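Local coordinates for protein mevalonate kinase (Staphylococcus aureus, PDB 2X7I) that probably catalyses the ATP-dependent phosphorylation of mevalonate to phosphomevalonate, as a GHMP-family kinase of the isoprenoid pathway, at residues K14-A22 / K266-L277; V23-P33 / T150-K161. All blocks are in the same frame, centred on the assembly; numbering follows the deposited sequence.

From the N terminus, strand 6-16 runs into the corner at 17-18 and the loop 19-22, and this is the first side of contact 1. The chain then goes straight into 23-33, whose strand 29-33 pairs back on strand 6-16 and on its other edge takes up 157-160, closing contact 2. Only much later, after helices 203-222 and 226-243, do residues 266-277 return to 14-22. Contact 2 is therefore nested inside the larger loop that contact 1 closes. Contact 2 adds strand 157-160 to the mixed sheet of the N-terminal half; contact 1 ties an edge of that sheet to the four-stranded antiparallel sheet of the C-terminal half.

Contact 1: K14-A22 / K266-L277; sequences KIILIGEHA and KLTGAGRGGSML
The backbones of 14-22 and 266-277 come closest at Glu-20 and Gly-269, CA atoms 4.0 Å apart, where the loop after strand 6-16 passes the turn joining strands 264-267 and 276-280. Lys-266 reaches across with its NZ, 2.7 Å from Leu-17 O; bends at chi3 and chi4 curl the chain back, so that the same ammonium also donates to Leu-267 O. A lysine suits this buried corner because one flexible cation can serve carbonyls of both segments. On the apolar side, the Ile-15 and Leu-277 side chains lie alongside each other, pointing opposite ways, with Leu-277 CD2 3.9 Å from Ile-15 CD1, while Leu-277 CD1 touches Leu-17 CD2; Phe-233 of helix 226-243 also packs on Leu-277.

The turn 269-272 is of type I', in a glycine-rich loop of the GHMP-kinase C-terminal region. Gly-269 has positive phi, which favours glycine, and its bare CA lets Gly-19 O approach to 3.3 Å and the His-21 backbone come close. One water donates to Ile-16 O and Gly-19 O and accepts from Gly-269 N at 2.8 Å, bridging the two loops; another links His-21 N to Gly-269 O.

At the outer end, the guanidinium of Arg-272 lies flat on one face of the His-21 ring, planes 15° apart and centres 3.9 Å apart. Both side chains leave with CG anti to the backbone N (chi1 172° in His-21, 180° in Arg-272), and the arginine stays extended to NE, which brings its CD over the imidazole at 3.5 Å from His-21 CG. Ser-98 O, outside the segments, accepts from Arg-272 NH2, which helps to hold the guanidinium in place.

Contact 2: V23-P33 / T150-K161; sequences VTFGEPAIAVP and TIVSGKPVWFQK
Ala-29 O receives the shortest backbone bond between 23-33 and 150-161, from Phe-159 N at 2.9 Å, and Trp-158 CA adds a CA-H...O contact to the same oxygen. Ala-29 N returns a bond to Phe-159 O. Two residues on, Ala-31 N donates to Val-157 O and Val-157 N to Ala-31 O, both at 3.0 Å. Strands 29-33 and 157-160 thus run antiparallel (171°), with Ile-30 and Trp-158 as the non-hydrogen-bonded pair between them.

Ala-29, Ala-31, Val-157 and Phe-159 share one face, where Ile-146 of helix 145-153 packs. A small residue suits position 31 because the helix lies close: Ala-31 CB is 3.5 Å from Thr-150 OG1, whose hydroxyl is bonded to Ile-146 O. With Thr-150 CG2 anti to its own backbone N, the methyl is turned onto the Val-32 to Pro-33 peptide, 3.4 Å from Pro-33 N. The Pro-33 and Thr-150 side chains cross at about a right angle, Pro-33 CD against CG2, and Pro-33 CG lies against Gly-154, just past the helix end.

The Phe-159 ring lies against the type II turn 24-27. Glu-27 O sits at its edge, in plane, while CE2 approaches Phe-25 N and Val-23 CG2 touches CD2. On the opposite face of the sheet Ile-30 CG1 meets Trp-158 CD1, and the indole NE1 donates in plane to a lone pair of Gln-160 OE1 (3.0 Å). The Gln-160 amide, bonded through NE2 to Gly-211 O of helix 203-222 as well, probably helps to orient the indole, while the paired backbone bonds set the strand register.

Contact 1: K14-A22 / K266-L277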
# COMPACT_ATOMS: atom_id res chain seq x y z
N LYS A 14 -1.75 1.61 0.16
CA LYS A 14 -0.91 2.81 0.08
C LYS A 14 0.49 2.47 -0.46
O LYS A 14 0.93 1.33 -0.37
CB LYS A 14 -0.83 3.50 1.44
CG LYS A 14 0.46 3.37 2.20
CD LYS A 14 0.78 1.95 2.65
CE LYS A 14 2.29 1.80 2.80
NZ LYS A 14 2.72 0.53 3.42
N ILE A 15 1.16 3.47 -1.01
CA ILE A 15 2.55 3.31 -1.44
C ILE A 15 3.43 4.36 -0.80
O ILE A 15 3.05 5.53 -0.72
CB ILE A 15 2.71 3.38 -2.98
CG1 ILE A 15 1.78 2.35 -3.65
CG2 ILE A 15 4.17 3.15 -3.39
CD1 ILE A 15 2.36 1.69 -4.89
N ILE A 16 4.59 3.94 -0.31
CA ILE A 16 5.64 4.86 0.10
C ILE A 16 6.41 5.14 -1.18
O ILE A 16 7.18 4.30 -1.64
CB ILE A 16 6.57 4.24 1.17
CG1 ILE A 16 5.79 3.79 2.41
CG2 ILE A 16 7.64 5.24 1.56
CD1 ILE A 16 5.01 4.90 3.10
N LEU A 17 6.16 6.30 -1.78
CA LEU A 17 6.85 6.68 -3.01
C LEU A 17 8.35 6.78 -2.78
O LEU A 17 9.14 6.28 -3.58
CB LEU A 17 6.33 8.03 -3.51
CG LEU A 17 4.94 8.05 -4.15
CD1 LEU A 17 4.69 9.46 -4.67
CD2 LEU A 17 4.81 7.05 -5.27
N ILE A 18 8.72 7.44 -1.68
CA ILE A 18 10.11 7.61 -1.28
C ILE A 18 10.13 7.50 0.23
O ILE A 18 9.26 8.07 0.90
CB ILE A 18 10.67 8.99 -1.65
CG1 ILE A 18 10.37 9.35 -3.09
CG2 ILE A 18 12.18 9.05 -1.42
CD1 ILE A 18 10.30 10.85 -3.32
N GLY A 19 11.11 6.78 0.76
CA GLY A 19 11.22 6.56 2.19
C GLY A 19 11.33 5.09 2.51
O GLY A 19 11.07 4.24 1.65
N GLU A 20 11.73 4.78 3.74
CA GLU A 20 11.93 3.40 4.16
C GLU A 20 10.64 2.65 4.41
O GLU A 20 9.57 3.22 4.55
CB GLU A 20 12.87 3.32 5.39
CG GLU A 20 12.31 3.87 6.70
CD GLU A 20 13.41 4.22 7.71
OE1 GLU A 20 13.96 3.29 8.35
OE2 GLU A 20 13.74 5.42 7.83
N HIS A 21 10.77 1.33 4.44
CA HIS A 21 9.69 0.42 4.77
C HIS A 21 9.24 0.62 6.22
O HIS A 21 10.05 0.84 7.11
CB HIS A 21 10.19 -1.02 4.55
CG HIS A 21 9.24 -2.07 5.04
ND1 HIS A 21 9.43 -2.75 6.22
CD2 HIS A 21 8.11 -2.58 4.49
CE1 HIS A 21 8.45 -3.62 6.39
NE2 HIS A 21 7.64 -3.54 5.35
N ALA A 22 7.93 0.52 6.46
CA ALA A 22 7.36 0.60 7.81
C ALA A 22 7.85 1.84 8.55
O ALA A 22 8.22 1.80 9.72
CB ALA A 22 7.68 -0.67 8.60
N LYS A 266 12.25 3.28 -9.59
CA LYS A 266 12.88 3.06 -8.29
C LYS A 266 12.21 1.93 -7.53
O LYS A 266 11.11 1.49 -7.87
CB LYS A 266 12.86 4.33 -7.43
CG LYS A 266 11.49 4.70 -6.82
CD LYS A 266 11.57 5.95 -5.95
CE LYS A 266 12.26 5.70 -4.59
NZ LYS A 266 11.45 4.87 -3.66
N LEU A 267 12.88 1.46 -6.49
CA LEU A 267 12.33 0.47 -5.58
C LEU A 267 11.74 1.19 -4.39
O LEU A 267 12.19 2.27 -4.01
CB LEU A 267 13.43 -0.48 -5.12
CG LEU A 267 14.18 -1.26 -6.20
CD1 LEU A 267 15.29 -2.10 -5.59
CD2 LEU A 267 13.22 -2.13 -7.01
N THR A 268 10.72 0.60 -3.78
CA THR A 268 10.15 1.15 -2.56
C THR A 268 11.00 0.77 -1.36
O THR A 268 11.85 -0.11 -1.45
CB THR A 268 8.71 0.66 -2.33
OG1 THR A 268 8.70 -0.77 -2.21
CG2 THR A 268 7.83 1.10 -3.48
N GLY A 269 10.78 1.45 -0.24
CA GLY A 269 11.35 1.03 1.05
C GLY A 269 12.85 1.20 1.16
O GLY A 269 13.53 0.39 1.79
N ALA A 270 13.36 2.26 0.54
CA ALA A 270 14.79 2.58 0.57
C ALA A 270 15.63 1.41 0.05
O ALA A 270 16.67 1.10 0.61
CB ALA A 270 15.22 2.97 2.00
N GLY A 271 15.16 0.76 -1.01
CA GLY A 271 15.88 -0.40 -1.57
C GLY A 271 15.40 -1.77 -1.12
O GLY A 271 15.95 -2.78 -1.57
N ARG A 272 14.40 -1.84 -0.25
CA ARG A 272 13.78 -3.12 0.13
C ARG A 272 13.12 -3.79 -1.09
O ARG A 272 13.24 -5.00 -1.27
CB ARG A 272 12.77 -2.94 1.27
CG ARG A 272 12.08 -4.24 1.72
CD ARG A 272 11.23 -4.02 2.95
NE ARG A 272 10.52 -5.24 3.36
CZ ARG A 272 9.38 -5.68 2.83
NH1 ARG A 272 8.77 -5.02 1.85
NH2 ARG A 272 8.83 -6.78 3.30
N GLY A 273 12.42 -3.01 -1.89
CA GLY A 273 11.89 -3.48 -3.16
C GLY A 273 10.59 -4.25 -3.06
O GLY A 273 10.36 -5.19 -3.85
N GLY A 274 9.75 -3.87 -2.10
CA GLY A 274 8.39 -4.39 -2.01
C GLY A 274 7.67 -4.20 -3.33
O GLY A 274 7.02 -5.12 -3.84
N SER A 275 7.78 -3.01 -3.89
CA SER A 275 7.32 -2.74 -5.25
C SER A 275 8.45 -2.14 -6.07
O SER A 275 9.41 -1.57 -5.52
CB SER A 275 6.14 -1.76 -5.23
OG SER A 275 5.04 -2.30 -4.51
N MET A 276 8.35 -2.30 -7.38
CA MET A 276 9.10 -1.47 -8.32
C MET A 276 8.09 -0.47 -8.83
O MET A 276 6.97 -0.86 -9.18
CB MET A 276 9.69 -2.28 -9.47
CG MET A 276 10.68 -1.50 -10.32
SD MET A 276 11.55 -2.50 -11.56
CE MET A 276 10.43 -2.32 -12.92
N LEU A 277 8.46 0.80 -8.84
CA LEU A 277 7.59 1.87 -9.31
C LEU A 277 8.18 2.48 -10.60
O LEU A 277 9.32 2.95 -10.59
CB LEU A 277 7.46 2.96 -8.24
CG LEU A 277 7.19 2.48 -6.80
CD1 LEU A 277 7.26 3.63 -5.81
CD2 LEU A 277 5.85 1.78 -6.70
O HOH W 1 9.84 3.98 -0.91
O HOH W 2 13.26 5.18 -1.04
O HOH W 3 13.58 0.01 4.43

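Contact 2: V23-P33 / T150-K161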
# COMPACT_ATOMS: atom_id res chain seq x y z
N VAL A 23 7.85 2.95 7.83
CA VAL A 23 8.40 4.20 8.34
C VAL A 23 7.65 4.63 9.59
O VAL A 23 6.47 4.35 9.75
CB VAL A 23 8.36 5.30 7.30
CG1 VAL A 23 6.91 5.61 6.89
CG2 VAL A 23 9.05 6.53 7.82
N THR A 24 8.37 5.29 10.49
CA THR A 24 7.80 5.79 11.73
C THR A 24 8.02 7.28 11.78
O THR A 24 8.93 7.81 11.10
CB THR A 24 8.46 5.11 12.94
OG1 THR A 24 7.59 5.25 14.08
CG2 THR A 24 9.81 5.73 13.24
N PHE A 25 7.20 7.98 12.55
CA PHE A 25 7.37 9.41 12.70
C PHE A 25 8.80 9.73 13.12
O PHE A 25 9.37 9.06 13.98
CB PHE A 25 6.41 9.99 13.73
CG PHE A 25 6.69 11.42 14.05
CD1 PHE A 25 6.39 12.42 13.14
CD2 PHE A 25 7.28 11.78 15.26
CE1 PHE A 25 6.66 13.74 13.42
CE2 PHE A 25 7.55 13.09 15.55
CZ PHE A 25 7.24 14.08 14.64
N GLY A 26 9.35 10.77 12.52
CA GLY A 26 10.74 11.15 12.75
C GLY A 26 11.65 10.78 11.60
O GLY A 26 12.72 11.33 11.48
N GLU A 27 11.21 9.86 10.76
CA GLU A 27 11.97 9.40 9.60
C GLU A 27 11.31 9.95 8.33
O GLU A 27 10.08 10.02 8.27
CB GLU A 27 11.98 7.87 9.58
CG GLU A 27 12.54 7.21 10.85
CD GLU A 27 12.32 5.70 10.92
OE1 GLU A 27 11.36 5.19 10.32
OE2 GLU A 27 13.10 5.01 11.60
N PRO A 28 12.10 10.32 7.30
CA PRO A 28 11.49 10.89 6.09
C PRO A 28 10.74 9.90 5.19
O PRO A 28 11.21 8.78 4.97
CB PRO A 28 12.69 11.48 5.33
CG PRO A 28 13.82 11.43 6.26
CD PRO A 28 13.56 10.30 7.20
N ALA A 29 9.59 10.32 4.69
CA ALA A 29 8.79 9.51 3.80
C ALA A 29 7.70 10.33 3.08
O ALA A 29 7.24 11.35 3.59
CB ALA A 29 8.14 8.36 4.58
N ILE A 30 7.31 9.87 1.90
CA ILE A 30 6.10 10.35 1.25
C ILE A 30 5.21 9.16 0.89
O ILE A 30 5.54 8.36 0.02
CB ILE A 30 6.41 11.18 -0.01
CG1 ILE A 30 7.15 12.46 0.40
CG2 ILE A 30 5.12 11.47 -0.77
CD1 ILE A 30 6.80 13.67 -0.43
N ALA A 31 4.07 9.06 1.58
CA ALA A 31 3.09 8.02 1.32
C ALA A 31 1.90 8.62 0.57
O ALA A 31 1.55 9.78 0.80
CB ALA A 31 2.63 7.42 2.62
N VAL A 32 1.31 7.85 -0.33
CA VAL A 32 0.11 8.27 -1.06
C VAL A 32 -0.86 7.09 -1.14
O VAL A 32 -0.42 5.94 -1.08
CB VAL A 32 0.42 8.74 -2.51
CG1 VAL A 32 1.35 9.93 -2.50
CG2 VAL A 32 1.00 7.60 -3.35
N PRO A 33 -2.16 7.38 -1.30
CA PRO A 33 -3.13 6.31 -1.49
C PRO A 33 -2.81 5.47 -2.71
O PRO A 33 -2.36 6.01 -3.71
CB PRO A 33 -4.46 7.07 -1.70
CG PRO A 33 -4.24 8.42 -1.19
CD PRO A 33 -2.79 8.71 -1.35
N THR A 150 -2.85 7.99 5.65
CA THR A 150 -2.86 8.17 4.19
C THR A 150 -4.11 7.54 3.59
O THR A 150 -4.81 8.16 2.79
CB THR A 150 -1.61 7.56 3.53
OG1 THR A 150 -0.43 8.11 4.12
CG2 THR A 150 -1.61 7.81 2.03
N ILE A 151 -4.41 6.31 4.00
CA ILE A 151 -5.57 5.58 3.51
C ILE A 151 -6.91 6.26 3.87
O ILE A 151 -7.72 6.51 2.99
CB ILE A 151 -5.58 4.12 4.02
CG1 ILE A 151 -4.47 3.32 3.33
CG2 ILE A 151 -6.91 3.44 3.74
CD1 ILE A 151 -4.25 1.97 3.97
N VAL A 152 -7.11 6.56 5.15
CA VAL A 152 -8.36 7.16 5.62
C VAL A 152 -8.61 8.54 5.03
O VAL A 152 -9.69 8.80 4.48
CB VAL A 152 -8.40 7.23 7.16
CG1 VAL A 152 -9.59 8.05 7.62
CG2 VAL A 152 -8.46 5.84 7.73
N SER A 153 -7.62 9.42 5.12
CA SER A 153 -7.72 10.78 4.56
C SER A 153 -7.83 10.80 3.03
O SER A 153 -8.38 11.73 2.46
CB SER A 153 -6.51 11.62 4.97
OG SER A 153 -5.31 11.13 4.37
N GLY A 154 -7.29 9.78 2.36
CA GLY A 154 -7.20 9.80 0.90
C GLY A 154 -6.25 10.87 0.37
O GLY A 154 -6.36 11.30 -0.78
N LYS A 155 -5.31 11.29 1.22
CA LYS A 155 -4.36 12.34 0.88
C LYS A 155 -2.92 11.87 1.12
O LYS A 155 -2.69 10.95 1.92
CB LYS A 155 -4.66 13.58 1.70
CG LYS A 155 -5.98 14.25 1.32
CD LYS A 155 -6.51 15.11 2.46
CE LYS A 155 -7.70 15.96 2.02
NZ LYS A 155 -8.70 15.13 1.27
N PRO A 156 -1.94 12.51 0.44
CA PRO A 156 -0.56 12.17 0.73
C PRO A 156 -0.16 12.60 2.13
O PRO A 156 -0.67 13.60 2.62
CB PRO A 156 0.24 12.95 -0.33
CG PRO A 156 -0.72 13.41 -1.32
CD PRO A 156 -2.03 13.53 -0.61
N VAL A 157 0.71 11.84 2.77
CA VAL A 157 1.27 12.18 4.08
C VAL A 157 2.79 12.29 3.93
O VAL A 157 3.43 11.41 3.37
CB VAL A 157 0.95 11.11 5.13
CG1 VAL A 157 1.70 11.40 6.44
CG2 VAL A 157 -0.56 11.03 5.37
N TRP A 158 3.34 13.38 4.45
CA TRP A 158 4.74 13.72 4.29
C TRP A 158 5.38 13.77 5.68
O TRP A 158 4.91 14.53 6.53
CB TRP A 158 4.85 15.08 3.59
CG TRP A 158 6.20 15.75 3.67
CD1 TRP A 158 7.42 15.15 3.52
CD2 TRP A 158 6.46 17.14 3.90
NE1 TRP A 158 8.43 16.08 3.66
CE2 TRP A 158 7.86 17.31 3.89
CE3 TRP A 158 5.65 18.26 4.12
CZ2 TRP A 158 8.47 18.56 4.09
CZ3 TRP A 158 6.25 19.50 4.32
CH2 TRP A 158 7.65 19.64 4.30
N PHE A 159 6.40 12.93 5.90
CA PHE A 159 7.23 12.98 7.12
C PHE A 159 8.57 13.64 6.81
O PHE A 159 9.18 13.34 5.78
CB PHE A 159 7.54 11.55 7.62
CG PHE A 159 6.40 10.86 8.36
CD1 PHE A 159 5.09 11.35 8.36
CD2 PHE A 159 6.65 9.67 9.05
CE1 PHE A 159 4.07 10.68 9.04
CE2 PHE A 159 5.64 8.99 9.71
CZ PHE A 159 4.35 9.50 9.72
N GLN A 160 9.05 14.52 7.69
CA GLN A 160 10.39 15.12 7.56
C GLN A 160 10.91 15.60 8.91
O GLN A 160 10.22 16.36 9.60
CB GLN A 160 10.35 16.34 6.65
CG GLN A 160 11.71 16.77 6.11
CD GLN A 160 12.14 15.95 4.91
OE1 GLN A 160 11.34 15.65 4.02
NE2 GLN A 160 13.42 15.57 4.87
N LYS A 161 12.14 15.22 9.27
CA LYS A 161 12.79 15.74 10.48
C LYS A 161 11.89 15.53 11.70
O LYS A 161 11.57 14.39 12.01
CB LYS A 161 13.18 17.22 10.31
CG LYS A 161 14.42 17.48 9.45
CD LYS A 161 14.82 18.96 9.52
CE LYS A 161 16.29 19.20 9.18
NZ LYS A 161 16.78 20.51 9.69